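PDB 7PBG: FAD-binding oxidoreductase from Gulosibacter chungangensis, which oxidises 4-ethylphenol and related 4-alkylphenols, using a covalently attached FAD, with 4-vinylphenol as a dehydrogenation product. Local coordinates for residues H395-A403 and Y473-L482; T416-I425 and S453-L464. All blocks are in the same frame, centred on the assembly; numbering follows the deposited sequence.

Contact 1: residues H395-A403 and Y473-L482. With FAD (flavin-adenine dinucleotide), chain C.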
loop_
_atom_site.group_PDB
_atom_site.type_symbol
_atom_site.label_atom_id
_atom_site.label_comp_id
_atom_site.label_asym_id
_atom_site.label_seq_id
_atom_site.Cartn_x
_atom_site.Cartn_y
_atom_site.Cartn_z
ATOM N N HIS A 395 5.022 -16.915 -24.323
ATOM C CA HIS A 395 3.786 -16.167 -24.020
ATOM C C HIS A 395 3.988 -14.673 -24.104
ATOM O O HIS A 395 5.115 -14.193 -24.262
ATOM C CB HIS A 395 3.226 -16.694 -22.682
ATOM C CG HIS A 395 4.170 -16.579 -21.553
ATOM N ND1 HIS A 395 4.810 -15.411 -21.202
ATOM C CD2 HIS A 395 4.537 -17.493 -20.640
ATOM C CE1 HIS A 395 5.619 -15.652 -20.197
ATOM N NE2 HIS A 395 5.400 -16.887 -19.774
ATOM N N PHE A 396 2.849 -13.985 -23.991
ATOM C CA PHE A 396 2.684 -12.541 -24.242
ATOM C C PHE A 396 1.375 -12.149 -23.592
ATOM O O PHE A 396 0.344 -12.357 -24.183
ATOM C CB PHE A 396 2.753 -12.335 -25.750
ATOM C CG PHE A 396 2.724 -10.918 -26.258
ATOM C CD1 PHE A 396 3.849 -10.129 -26.197
ATOM C CD2 PHE A 396 1.560 -10.371 -26.794
ATOM C CE1 PHE A 396 3.842 -8.830 -26.678
ATOM C CE2 PHE A 396 1.555 -9.082 -27.284
ATOM C CZ PHE A 396 2.686 -8.310 -27.231
ATOM N N PHE A 397 1.438 -11.623 -22.362
ATOM C CA PHE A 397 0.267 -11.607 -21.462
ATOM C C PHE A 397 -0.732 -10.523 -21.882
ATOM O O PHE A 397 -0.332 -9.403 -22.161
ATOM C CB PHE A 397 0.682 -11.389 -20.003
ATOM C CG PHE A 397 1.301 -12.603 -19.391
ATOM C CD1 PHE A 397 0.521 -13.702 -19.039
ATOM C CD2 PHE A 397 2.654 -12.635 -19.129
ATOM C CE1 PHE A 397 1.110 -14.843 -18.515
ATOM C CE2 PHE A 397 3.247 -13.764 -18.576
ATOM C CZ PHE A 397 2.456 -14.859 -18.245
ATOM N N TYR A 398 -1.990 -10.891 -21.875
ATOM C CA TYR A 398 -3.154 -9.962 -21.806
ATOM C C TYR A 398 -3.830 -10.223 -20.473
ATOM O O TYR A 398 -4.487 -11.270 -20.336
ATOM C CB TYR A 398 -4.097 -10.218 -22.961
ATOM C CG TYR A 398 -5.417 -9.490 -22.868
ATOM C CD1 TYR A 398 -5.468 -8.116 -22.981
ATOM C CD2 TYR A 398 -6.597 -10.181 -22.663
ATOM C CE1 TYR A 398 -6.660 -7.434 -22.837
ATOM C CE2 TYR A 398 -7.808 -9.508 -22.583
ATOM C CZ TYR A 398 -7.832 -8.128 -22.643
ATOM O OH TYR A 398 -9.001 -7.428 -22.538
ATOM N N ALA A 399 -3.708 -9.303 -19.515
ATOM C CA ALA A 399 -4.213 -9.578 -18.143
ATOM C C ALA A 399 -5.043 -8.413 -17.612
ATOM O O ALA A 399 -4.564 -7.655 -16.782
ATOM C CB ALA A 399 -3.062 -9.899 -17.263
ATOM N N PRO A 400 -6.277 -8.238 -18.099
ATOM C CA PRO A 400 -7.088 -7.152 -17.586
ATOM C C PRO A 400 -7.705 -7.413 -16.216
ATOM O O PRO A 400 -8.030 -8.527 -15.859
ATOM C CB PRO A 400 -8.207 -7.015 -18.602
ATOM C CG PRO A 400 -8.362 -8.407 -19.172
ATOM C CD PRO A 400 -6.936 -8.963 -19.197
ATOM N N VAL A 401 -8.040 -6.303 -15.569
ATOM C CA VAL A 401 -8.660 -6.316 -14.236
ATOM C C VAL A 401 -10.065 -5.734 -14.401
ATOM O O VAL A 401 -10.262 -4.822 -15.202
ATOM C CB VAL A 401 -7.816 -5.558 -13.201
ATOM C CG1 VAL A 401 -7.553 -4.111 -13.558
ATOM C CG2 VAL A 401 -8.393 -5.708 -11.798
ATOM N N SER A 402 -11.010 -6.268 -13.645
ATOM C CA SER A 402 -12.426 -5.851 -13.746
ATOM C C SER A 402 -13.157 -6.097 -12.422
ATOM O O SER A 402 -12.546 -6.609 -11.510
ATOM C CB SER A 402 -13.066 -6.590 -14.861
ATOM O OG SER A 402 -13.038 -7.970 -14.582
ATOM N N ALA A 403 -14.449 -5.778 -12.340
ATOM C CA ALA A 403 -15.245 -6.166 -11.154
ATOM C C ALA A 403 -15.614 -7.645 -11.212
ATOM O O ALA A 403 -15.944 -8.215 -12.266
ATOM C CB ALA A 403 -16.462 -5.265 -11.039
ATOM N N TYR A 473 -12.402 -2.832 -19.195
ATOM C CA TYR A 473 -11.419 -3.808 -18.647
ATOM C C TYR A 473 -10.021 -3.305 -18.990
ATOM O O TYR A 473 -9.719 -3.131 -20.178
ATOM C CB TYR A 473 -11.606 -5.175 -19.285
ATOM C CG TYR A 473 -12.978 -5.783 -19.162
ATOM C CD1 TYR A 473 -13.428 -6.685 -20.112
ATOM C CD2 TYR A 473 -13.841 -5.435 -18.129
ATOM C CE1 TYR A 473 -14.689 -7.251 -20.021
ATOM C CE2 TYR A 473 -15.113 -5.978 -18.040
ATOM C CZ TYR A 473 -15.525 -6.908 -18.979
ATOM O OH TYR A 473 -16.763 -7.477 -18.873
ATOM N N GLY A 474 -9.262 -2.967 -17.965
ATOM C CA GLY A 474 -7.996 -2.261 -18.121
ATOM C C GLY A 474 -6.841 -3.179 -17.784
ATOM O O GLY A 474 -6.942 -4.014 -16.888
ATOM N N ILE A 475 -5.778 -2.966 -18.498
ATOM C CA ILE A 475 -4.530 -3.765 -18.371
ATOM C C ILE A 475 -3.664 -3.024 -17.366
ATOM O O ILE A 475 -3.507 -1.810 -17.518
ATOM C CB ILE A 475 -3.879 -3.883 -19.764
ATOM C CG1 ILE A 475 -4.716 -4.759 -20.701
ATOM C CG2 ILE A 475 -2.455 -4.371 -19.644
ATOM C CD1 ILE A 475 -4.847 -6.175 -20.232
ATOM N N TYR A 476 -3.028 -3.701 -16.431
ATOM C CA TYR A 476 -2.159 -2.998 -15.453
ATOM C C TYR A 476 -0.729 -3.544 -15.479
ATOM O O TYR A 476 0.020 -3.144 -14.639
ATOM C CB TYR A 476 -2.727 -3.201 -14.053
ATOM C CG TYR A 476 -2.922 -4.651 -13.740
ATOM C CD1 TYR A 476 -1.864 -5.436 -13.307
ATOM C CD2 TYR A 476 -4.118 -5.273 -14.032
ATOM C CE1 TYR A 476 -2.018 -6.799 -13.140
ATOM C CE2 TYR A 476 -4.299 -6.627 -13.837
ATOM C CZ TYR A 476 -3.229 -7.394 -13.413
ATOM O OH TYR A 476 -3.400 -8.731 -13.221
ATOM N N ARG A 477 -0.379 -4.351 -16.465
ATOM C CA ARG A 477 1.012 -4.834 -16.662
ATOM C C ARG A 477 1.097 -5.221 -18.131
ATOM O O ARG A 477 0.201 -5.900 -18.617
ATOM C CB ARG A 477 1.286 -6.010 -15.737
ATOM C CG ARG A 477 2.764 -6.367 -15.635
ATOM C CD ARG A 477 3.027 -7.473 -14.698
ATOM N NE ARG A 477 4.398 -7.942 -14.720
ATOM C CZ ARG A 477 4.803 -8.954 -13.997
ATOM N NH1 ARG A 477 3.949 -9.553 -13.192
ATOM N NH2 ARG A 477 6.039 -9.360 -14.055
ATOM N N ALA A 478 2.102 -4.747 -18.833
ATOM C CA ALA A 478 2.132 -5.018 -20.281
ATOM C C ALA A 478 3.556 -5.052 -20.817
ATOM O O ALA A 478 4.411 -4.291 -20.370
ATOM C CB ALA A 478 1.291 -3.971 -20.959
ATOM N N HIS A 479 3.731 -5.848 -21.861
ATOM C CA HIS A 479 4.956 -5.921 -22.666
ATOM C C HIS A 479 5.357 -4.523 -23.151
ATOM O O HIS A 479 4.458 -3.680 -23.492
ATOM C CB HIS A 479 4.743 -6.909 -23.815
ATOM C CG HIS A 479 5.987 -7.323 -24.519
ATOM N ND1 HIS A 479 6.704 -6.494 -25.389
ATOM C CD2 HIS A 479 6.641 -8.504 -24.513
ATOM C CE1 HIS A 479 7.759 -7.177 -25.878
ATOM N NE2 HIS A 479 7.711 -8.436 -25.383
ATOM N N ASN A 480 6.657 -4.289 -23.207
ATOM C CA ASN A 480 7.272 -3.100 -23.864
ATOM C C ASN A 480 6.476 -2.687 -25.110
ATOM O O ASN A 480 6.153 -1.484 -25.249
ATOM C CB ASN A 480 8.698 -3.360 -24.337
ATOM C CG ASN A 480 9.659 -3.701 -23.226
ATOM O OD1 ASN A 480 9.300 -3.635 -22.038
ATOM N ND2 ASN A 480 10.892 -4.019 -23.596
ATOM N N VAL A 481 6.181 -3.618 -26.021
ATOM C CA VAL A 481 5.620 -3.230 -27.352
ATOM C C VAL A 481 4.192 -2.725 -27.190
ATOM O O VAL A 481 3.691 -2.050 -28.079
ATOM C CB VAL A 481 5.732 -4.400 -28.341
ATOM C CG1 VAL A 481 4.747 -5.517 -28.010
ATOM C CG2 VAL A 481 5.585 -3.922 -29.768
ATOM N N LEU A 482 3.514 -3.096 -26.102
ATOM C CA LEU A 482 2.094 -2.724 -25.833
ATOM C C LEU A 482 1.963 -1.450 -24.998
ATOM O O LEU A 482 0.802 -0.964 -24.820
ATOM C CB LEU A 482 1.401 -3.850 -25.060
ATOM C CG LEU A 482 1.315 -5.200 -25.750
ATOM C CD1 LEU A 482 0.674 -6.243 -24.809
ATOM C CD2 LEU A 482 0.599 -5.122 -27.106
HETATM P PA FAD C . 13.055 -8.325 -13.649
HETATM O O1A FAD C . 13.011 -8.693 -15.096
HETATM O O2A FAD C . 14.397 -8.251 -12.964
HETATM O O5B FAD C . 12.357 -6.930 -13.485
HETATM C C5B FAD C . 11.132 -6.622 -14.136
HETATM C C4B FAD C . 11.093 -5.129 -14.358
HETATM O O4B FAD C . 11.072 -4.421 -13.084
HETATM C C3B FAD C . 12.300 -4.526 -15.095
HETATM O O3B FAD C . 12.170 -4.669 -16.507
HETATM C C2B FAD C . 12.322 -3.084 -14.565
HETATM O O2B FAD C . 11.372 -2.311 -15.274
HETATM C C1B FAD C . 11.927 -3.291 -13.107
HETATM N N9A FAD C . 13.029 -3.538 -12.214
HETATM C C8A FAD C . 13.435 -4.753 -11.762
HETATM N N7A FAD C . 14.445 -4.662 -10.947
HETATM C C5A FAD C . 14.759 -3.325 -10.908
HETATM C C6A FAD C . 15.709 -2.605 -10.177
HETATM N N6A FAD C . 16.619 -3.188 -9.386
HETATM N N1A FAD C . 15.739 -1.266 -10.361
HETATM C C2A FAD C . 14.810 -0.695 -11.169
HETATM N N3A FAD C . 13.849 -1.273 -11.878
HETATM C C4A FAD C . 13.882 -2.609 -11.699
HETATM N N1 FAD C . 4.518 -13.046 -12.862
HETATM C C2 FAD C . 3.947 -12.918 -11.677
HETATM O O2 FAD C . 4.035 -11.844 -11.028
HETATM N N3 FAD C . 3.326 -13.954 -11.080
HETATM C C4 FAD C . 3.164 -15.165 -11.688
HETATM O O4 FAD C . 2.645 -16.108 -11.060
HETATM C C4X FAD C . 3.704 -15.332 -12.950
HETATM N N5 FAD C . 3.534 -16.486 -13.537
HETATM C C5X FAD C . 4.092 -16.627 -14.785
HETATM C C6 FAD C . 3.945 -17.865 -15.426
HETATM C C7 FAD C . 4.520 -18.119 -16.657
HETATM C C7M FAD C . 4.347 -19.480 -17.300
HETATM C C8 FAD C . 5.281 -17.099 -17.267
HETATM C C8M FAD C . 5.923 -17.326 -18.601
HETATM C C9 FAD C . 5.403 -15.865 -16.661
HETATM C C9A FAD C . 4.832 -15.595 -15.403
HETATM N N10 FAD C . 4.986 -14.382 -14.738
HETATM C C10 FAD C . 4.434 -14.216 -13.477
HETATM C "C1'" FAD C . 5.820 -13.282 -15.289
HETATM C "C2'" FAD C . 7.293 -13.358 -14.856
HETATM O "O2'" FAD C . 7.799 -14.734 -14.937
HETATM C "C3'" FAD C . 7.579 -12.901 -13.410
HETATM O "O3'" FAD C . 6.856 -11.730 -13.119
HETATM C "C4'" FAD C . 9.056 -12.659 -13.071
HETATM O "O4'" FAD C . 9.262 -12.788 -11.655
HETATM C "C5'" FAD C . 9.506 -11.302 -13.539
HETATM O "O5'" FAD C . 10.896 -11.295 -13.895
HETATM P P FAD C . 12.026 -10.911 -12.836
HETATM O O1P FAD C . 13.332 -11.460 -13.328
HETATM O O2P FAD C . 11.525 -11.362 -11.501
HETATM O O3P FAD C . 12.062 -9.312 -12.862
HETATM O O HOH W 1 2.197 -8.328 -21.987
HETATM O O HOH W 2 -1.341 -7.675 -20.152
HETATM O O HOH W 3 -2.431 -6.545 -16.667
HETATM O O HOH W 4 -10.877 -2.159 -15.409
#

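Contact 2: residues T416-I425 and S453-L464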
loop_
_atom_site.group_PDB
_atom_site.type_symbol
_atom_site.label_atom_id
_atom_site.label_comp_id
_atom_site.label_asym_id
_atom_site.label_seq_id
_atom_site.Cartn_x
_atom_site.Cartn_y
_atom_site.Cartn_z
ATOM N N THR A 416 -12.328 -14.289 -25.811
ATOM C CA THR A 416 -10.865 -14.504 -25.960
ATOM C C THR A 416 -10.641 -15.826 -26.700
ATOM O O THR A 416 -9.725 -15.887 -27.486
ATOM C CB THR A 416 -10.141 -14.381 -24.616
ATOM O OG1 THR A 416 -10.411 -13.108 -24.043
ATOM C CG2 THR A 416 -8.635 -14.524 -24.696
ATOM N N LYS A 417 -11.433 -16.862 -26.411
ATOM C CA LYS A 417 -11.386 -18.145 -27.159
ATOM C C LYS A 417 -11.609 -17.857 -28.644
ATOM O O LYS A 417 -10.873 -18.382 -29.455
ATOM C CB LYS A 417 -12.449 -19.090 -26.605
ATOM C CG LYS A 417 -12.312 -20.537 -27.021
ATOM C CD LYS A 417 -13.109 -21.439 -26.109
ATOM C CE LYS A 417 -14.561 -21.027 -26.077
ATOM N NZ LYS A 417 -15.409 -22.118 -25.550
ATOM N N ARG A 418 -12.583 -17.008 -28.958
ATOM C CA ARG A 418 -12.955 -16.708 -30.364
ATOM C C ARG A 418 -11.800 -15.995 -31.062
ATOM O O ARG A 418 -11.404 -16.468 -32.145
ATOM C CB ARG A 418 -14.209 -15.826 -30.457
ATOM C CG ARG A 418 -14.810 -15.787 -31.858
ATOM C CD ARG A 418 -16.045 -14.896 -31.947
ATOM N NE ARG A 418 -15.724 -13.561 -31.460
ATOM C CZ ARG A 418 -16.169 -13.022 -30.329
ATOM N NH1 ARG A 418 -17.008 -13.676 -29.538
ATOM N NH2 ARG A 418 -15.766 -11.817 -29.991
ATOM N N ILE A 419 -11.256 -14.946 -30.428
ATOM C CA ILE A 419 -10.201 -14.068 -31.007
ATOM C C ILE A 419 -8.929 -14.911 -31.127
ATOM O O ILE A 419 -8.278 -14.866 -32.188
ATOM C CB ILE A 419 -10.042 -12.774 -30.183
ATOM C CG1 ILE A 419 -11.305 -11.904 -30.291
ATOM C CG2 ILE A 419 -8.823 -11.966 -30.629
ATOM C CD1 ILE A 419 -11.329 -10.699 -29.351
ATOM N N SER A 420 -8.621 -15.721 -30.118
ATOM C CA SER A 420 -7.398 -16.553 -30.174
ATOM C C SER A 420 -7.528 -17.637 -31.259
ATOM O O SER A 420 -6.567 -17.782 -32.038
ATOM C CB SER A 420 -7.035 -17.082 -28.809
ATOM O OG SER A 420 -8.043 -17.933 -28.256
ATOM N N ASP A 421 -8.687 -18.314 -31.352
ATOM C CA ASP A 421 -9.041 -19.290 -32.423
ATOM C C ASP A 421 -8.826 -18.634 -33.806
ATOM O O ASP A 421 -8.110 -19.232 -34.657
ATOM C CB ASP A 421 -10.468 -19.806 -32.230
ATOM C CG ASP A 421 -10.576 -20.893 -31.172
ATOM O OD1 ASP A 421 -9.508 -21.314 -30.647
ATOM O OD2 ASP A 421 -11.705 -21.331 -30.884
ATOM N N ASP A 422 -9.378 -17.444 -33.989
ATOM C CA ASP A 422 -9.299 -16.649 -35.247
ATOM C C ASP A 422 -7.849 -16.417 -35.683
ATOM O O ASP A 422 -7.614 -16.395 -36.923
ATOM C CB ASP A 422 -9.997 -15.300 -35.077
ATOM C CG ASP A 422 -11.511 -15.331 -35.079
ATOM O OD1 ASP A 422 -12.089 -16.421 -35.292
ATOM O OD2 ASP A 422 -12.100 -14.256 -34.876
ATOM N N HIS A 423 -6.901 -16.255 -34.739
ATOM C CA HIS A 423 -5.472 -15.973 -35.012
ATOM C C HIS A 423 -4.616 -17.241 -34.928
ATOM O O HIS A 423 -3.402 -17.105 -35.062
ATOM C CB HIS A 423 -4.999 -14.899 -34.028
ATOM C CG HIS A 423 -5.533 -13.542 -34.341
ATOM N ND1 HIS A 423 -4.824 -12.663 -35.126
ATOM C CD2 HIS A 423 -6.667 -12.905 -33.989
ATOM C CE1 HIS A 423 -5.508 -11.522 -35.233
ATOM N NE2 HIS A 423 -6.635 -11.652 -34.577
ATOM N N GLY A 424 -5.220 -18.380 -34.565
ATOM C CA GLY A 424 -4.514 -19.674 -34.485
ATOM C C GLY A 424 -3.564 -19.738 -33.303
ATOM O O GLY A 424 -2.436 -20.312 -33.458
ATOM N N ILE A 425 -3.951 -19.113 -32.185
ATOM C CA ILE A 425 -3.118 -19.002 -30.965
ATOM C C ILE A 425 -3.806 -19.817 -29.865
ATOM O O ILE A 425 -4.990 -19.625 -29.609
ATOM C CB ILE A 425 -2.873 -17.522 -30.609
ATOM C CG1 ILE A 425 -2.207 -16.748 -31.763
ATOM C CG2 ILE A 425 -2.074 -17.407 -29.323
ATOM C CD1 ILE A 425 -0.865 -17.300 -32.204
ATOM N N SER A 453 3.890 -16.069 -36.531
ATOM C CA SER A 453 3.251 -16.379 -35.227
ATOM C C SER A 453 3.407 -15.155 -34.311
ATOM O O SER A 453 2.434 -14.822 -33.602
ATOM C CB SER A 453 3.803 -17.609 -34.581
ATOM O OG SER A 453 3.049 -17.926 -33.419
ATOM N N ARG A 454 4.565 -14.498 -34.363
ATOM C CA ARG A 454 4.805 -13.244 -33.606
ATOM C C ARG A 454 3.722 -12.240 -34.047
ATOM O O ARG A 454 3.059 -11.617 -33.197
ATOM C CB ARG A 454 6.211 -12.690 -33.854
ATOM C CG ARG A 454 7.352 -13.567 -33.349
ATOM C CD ARG A 454 8.664 -12.905 -33.740
ATOM N NE ARG A 454 9.785 -13.775 -33.428
ATOM C CZ ARG A 454 10.966 -13.756 -33.993
ATOM N NH1 ARG A 454 11.285 -12.827 -34.884
ATOM N NH2 ARG A 454 11.866 -14.635 -33.601
ATOM N N LYS A 455 3.502 -12.074 -35.348
ATOM C CA LYS A 455 2.575 -11.014 -35.838
ATOM C C LYS A 455 1.141 -11.349 -35.432
ATOM O O LYS A 455 0.410 -10.432 -34.973
ATOM C CB LYS A 455 2.648 -10.872 -37.361
ATOM C CG LYS A 455 1.588 -9.948 -37.943
ATOM C CD LYS A 455 1.842 -9.617 -39.391
ATOM C CE LYS A 455 0.565 -9.404 -40.180
ATOM N NZ LYS A 455 -0.271 -8.345 -39.581
ATOM N N GLU A 456 0.745 -12.617 -35.536
ATOM C CA GLU A 456 -0.611 -13.057 -35.166
ATOM C C GLU A 456 -0.802 -12.761 -33.680
ATOM O O GLU A 456 -1.865 -12.290 -33.316
ATOM C CB GLU A 456 -0.849 -14.542 -35.435
ATOM C CG GLU A 456 -1.074 -14.867 -36.916
ATOM C CD GLU A 456 -2.083 -13.956 -37.596
ATOM O OE1 GLU A 456 -1.701 -13.273 -38.593
ATOM O OE2 GLU A 456 -3.217 -13.880 -37.107
ATOM N N THR A 457 0.213 -13.044 -32.869
ATOM C CA THR A 457 0.110 -12.838 -31.405
ATOM C C THR A 457 -0.022 -11.357 -31.082
ATOM O O THR A 457 -0.869 -10.993 -30.258
ATOM C CB THR A 457 1.300 -13.464 -30.688
ATOM O OG1 THR A 457 1.256 -14.837 -31.065
ATOM C CG2 THR A 457 1.212 -13.322 -29.183
ATOM N N LEU A 458 0.818 -10.526 -31.692
ATOM C CA LEU A 458 0.736 -9.076 -31.472
ATOM C C LEU A 458 -0.608 -8.552 -31.967
ATOM O O LEU A 458 -1.253 -7.774 -31.214
ATOM C CB LEU A 458 1.876 -8.375 -32.198
ATOM C CG LEU A 458 1.858 -6.862 -32.071
ATOM C CD1 LEU A 458 1.757 -6.414 -30.609
ATOM C CD2 LEU A 458 3.074 -6.266 -32.760
ATOM N N ASP A 459 -1.021 -8.884 -33.195
ATOM C CA ASP A 459 -2.326 -8.401 -33.719
ATOM C C ASP A 459 -3.470 -8.841 -32.810
ATOM O O ASP A 459 -4.363 -8.015 -32.529
ATOM C CB ASP A 459 -2.591 -8.919 -35.121
ATOM C CG ASP A 459 -1.697 -8.281 -36.162
ATOM O OD1 ASP A 459 -0.976 -7.318 -35.806
ATOM O OD2 ASP A 459 -1.708 -8.797 -37.316
ATOM N N MET A 460 -3.471 -10.117 -32.406
ATOM C CA MET A 460 -4.503 -10.672 -31.507
ATOM C C MET A 460 -4.551 -9.826 -30.233
ATOM O O MET A 460 -5.625 -9.405 -29.812
ATOM C CB MET A 460 -4.192 -12.112 -31.108
ATOM C CG MET A 460 -5.222 -12.708 -30.154
ATOM S SD MET A 460 -4.604 -14.226 -29.437
ATOM C CE MET A 460 -3.327 -13.675 -28.315
ATOM N N THR A 461 -3.400 -9.599 -29.619
ATOM C CA THR A 461 -3.324 -8.913 -28.311
ATOM C C THR A 461 -3.780 -7.457 -28.446
ATOM O O THR A 461 -4.483 -6.974 -27.557
ATOM C CB THR A 461 -1.936 -9.024 -27.707
ATOM O OG1 THR A 461 -1.639 -10.418 -27.696
ATOM C CG2 THR A 461 -1.867 -8.445 -26.305
ATOM N N ARG A 462 -3.375 -6.747 -29.498
ATOM C CA ARG A 462 -3.847 -5.353 -29.637
ATOM C C ARG A 462 -5.361 -5.318 -29.782
ATOM O O ARG A 462 -5.976 -4.327 -29.271
ATOM C CB ARG A 462 -3.185 -4.639 -30.820
ATOM C CG ARG A 462 -1.683 -4.498 -30.702
ATOM C CD ARG A 462 -1.217 -3.267 -31.420
ATOM N NE ARG A 462 0.221 -3.093 -31.441
ATOM C CZ ARG A 462 0.939 -2.462 -30.514
ATOM N NH1 ARG A 462 0.378 -2.021 -29.395
ATOM N NH2 ARG A 462 2.247 -2.351 -30.668
ATOM N N GLU A 463 -5.984 -6.303 -30.442
ATOM C CA GLU A 463 -7.462 -6.365 -30.537
ATOM C C GLU A 463 -8.051 -6.708 -29.153
ATOM O O GLU A 463 -9.066 -6.122 -28.764
ATOM C CB GLU A 463 -7.924 -7.409 -31.547
ATOM C CG GLU A 463 -9.426 -7.467 -31.681
ATOM C CD GLU A 463 -10.183 -6.150 -31.928
ATOM O OE1 GLU A 463 -9.633 -5.197 -32.542
ATOM O OE2 GLU A 463 -11.346 -6.075 -31.511
ATOM N N LEU A 464 -7.423 -7.604 -28.392
ATOM C CA LEU A 464 -7.891 -7.892 -27.014
ATOM C C LEU A 464 -7.875 -6.615 -26.166
ATOM O O LEU A 464 -8.898 -6.357 -25.451
ATOM C CB LEU A 464 -7.039 -8.997 -26.375
ATOM C CG LEU A 464 -7.255 -10.399 -26.934
ATOM C CD1 LEU A 464 -6.188 -11.338 -26.403
ATOM C CD2 LEU A 464 -8.653 -10.899 -26.652
HETATM O O HOH W 5 0.937 -19.513 -33.896
#

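Contact 1: residues H395-A403 and Y473-L482
Ile-475 is the knob at the middle of this contact: its CD1 fits into a hollow made by Tyr-398, the peptide before Pro-400 and the proline ring, 3.4 Å from Tyr-398 CE1 and 3.6 Å from Pro-400 CD. Pro-400 CD in turn sits over the centre of the Tyr-398 ring, so methyl, proline and tyrosine interlock. A second, larger bump is the Phe-396 ring, with CG anti to the backbone N (chi1 -175°), which carries the ring across to His-479. Its CE1 lies over one face of the imidazole, 3.4 Å from His-479 CG, while Val-481 CG1 meets the phenyl edge and Leu-482, pointing the other way to the phenylalanine, brings CG against Phe-396 CZ. The imidazole cannot easily turn, because ND1 accepts a nearly straight bond from Val-481 N (178°) in the ring plane and NE2 is bonded to Asp-43. At the other end, Tyr-476 crosses Val-401 at about a right angle, its CD2 3.7 Å from Val-401 CG1. There the backbones pair antiparallel: Val-401 N donates to Gly-474 O at 2.9 Å, and the return bond from Gly-474 N is weak. Where the chains diverge, waters fill the groove; one accepts from Ala-399 N and donates to both Phe-397 O and Arg-477 O. Flavin chemistry enters from both segments. His-395 NE2 is covalently joined to FAD C8M, and Phe-397 CZ stands over the centre of that imidazole. The extended Arg-477 sends NH1 to FAD O2 (3.2 Å) and NH2 to FAD O3' (2.7 Å), and Glu-164 pairs with its NE. One segment thus tethers the dimethylbenzene end of the isoalloxazine while the other grips its pyrimidine carbonyl, and a positive guanidinium at O2 would be expected to favour negative charge on the reduced flavin.

Contact 2: residues T416-I425 and S453-L464
The imidazole of His-423 lies flat against the backbone of the neighbouring helix, with Met-460 CA over its centre and Met-460 CB making a CH-pi contact 3.9 Å from the ring centroid. From this position ND1 donates to Glu-456 OE2 at 2.8 Å. The bond is bent (138°) and reaches the anti side of the carboxylate, out of its plane; Glu-456 is folded at chi2 (-48°) to bring OE2 there. An alanine in place of His-423 would probably leave Glu-456 OE2 without this donor and uncover the flank of Met-460. Beneath the ring, Met-460 runs between Ile-419 and Ile-425: CG meets Ile-419 CG2 at 3.7 Å, and SD lies 3.7 Å from Ser-420 CA. Farther along, the side chains of Ile-419 and Leu-464 lie alongside one another, pointing opposite ways, with CD1 of Ile-419 3.8 Å from CD2 of Leu-464. Ile-425 CD1 packs 3.4 Å from Thr-457 OG1, a hydroxyl already bonded to Ser-453 O. Gly-424, with positive phi, ends the first helix in a Schellman motif, which turns Ile-425 back toward the partner helix. The segment axes approach to 9.9 Å at 152°: two near-antiparallel helices packed on one face of the large antiparallel sheet, the layered alpha/beta build of the C-terminal domain of FAD-linked oxidases.

Contact 1 is buried near the flavin, whereas contact 2 lies farther from the chain centre and is only partly buried. The elements are nested along the chain: strand 393-402 leads into helix 406-422, and helix 451-470 into strand 474-475, so contact 2 lies within the loop that contact 1 closes. The two meet directly, with Phe-396 and Leu-482 packing on Thr-461, and Val-481 O and Tyr-398 OH probably hydrogen-bonded to Arg-462 NH2 and Leu-464 O. Contact 1 combines strand pairing, bridging waters and cofactor bonds; contact 2 relies mainly on apolar packing of isoleucine, leucine and methionine side chains, with its histidine-carboxylate bond among partly exposed residues.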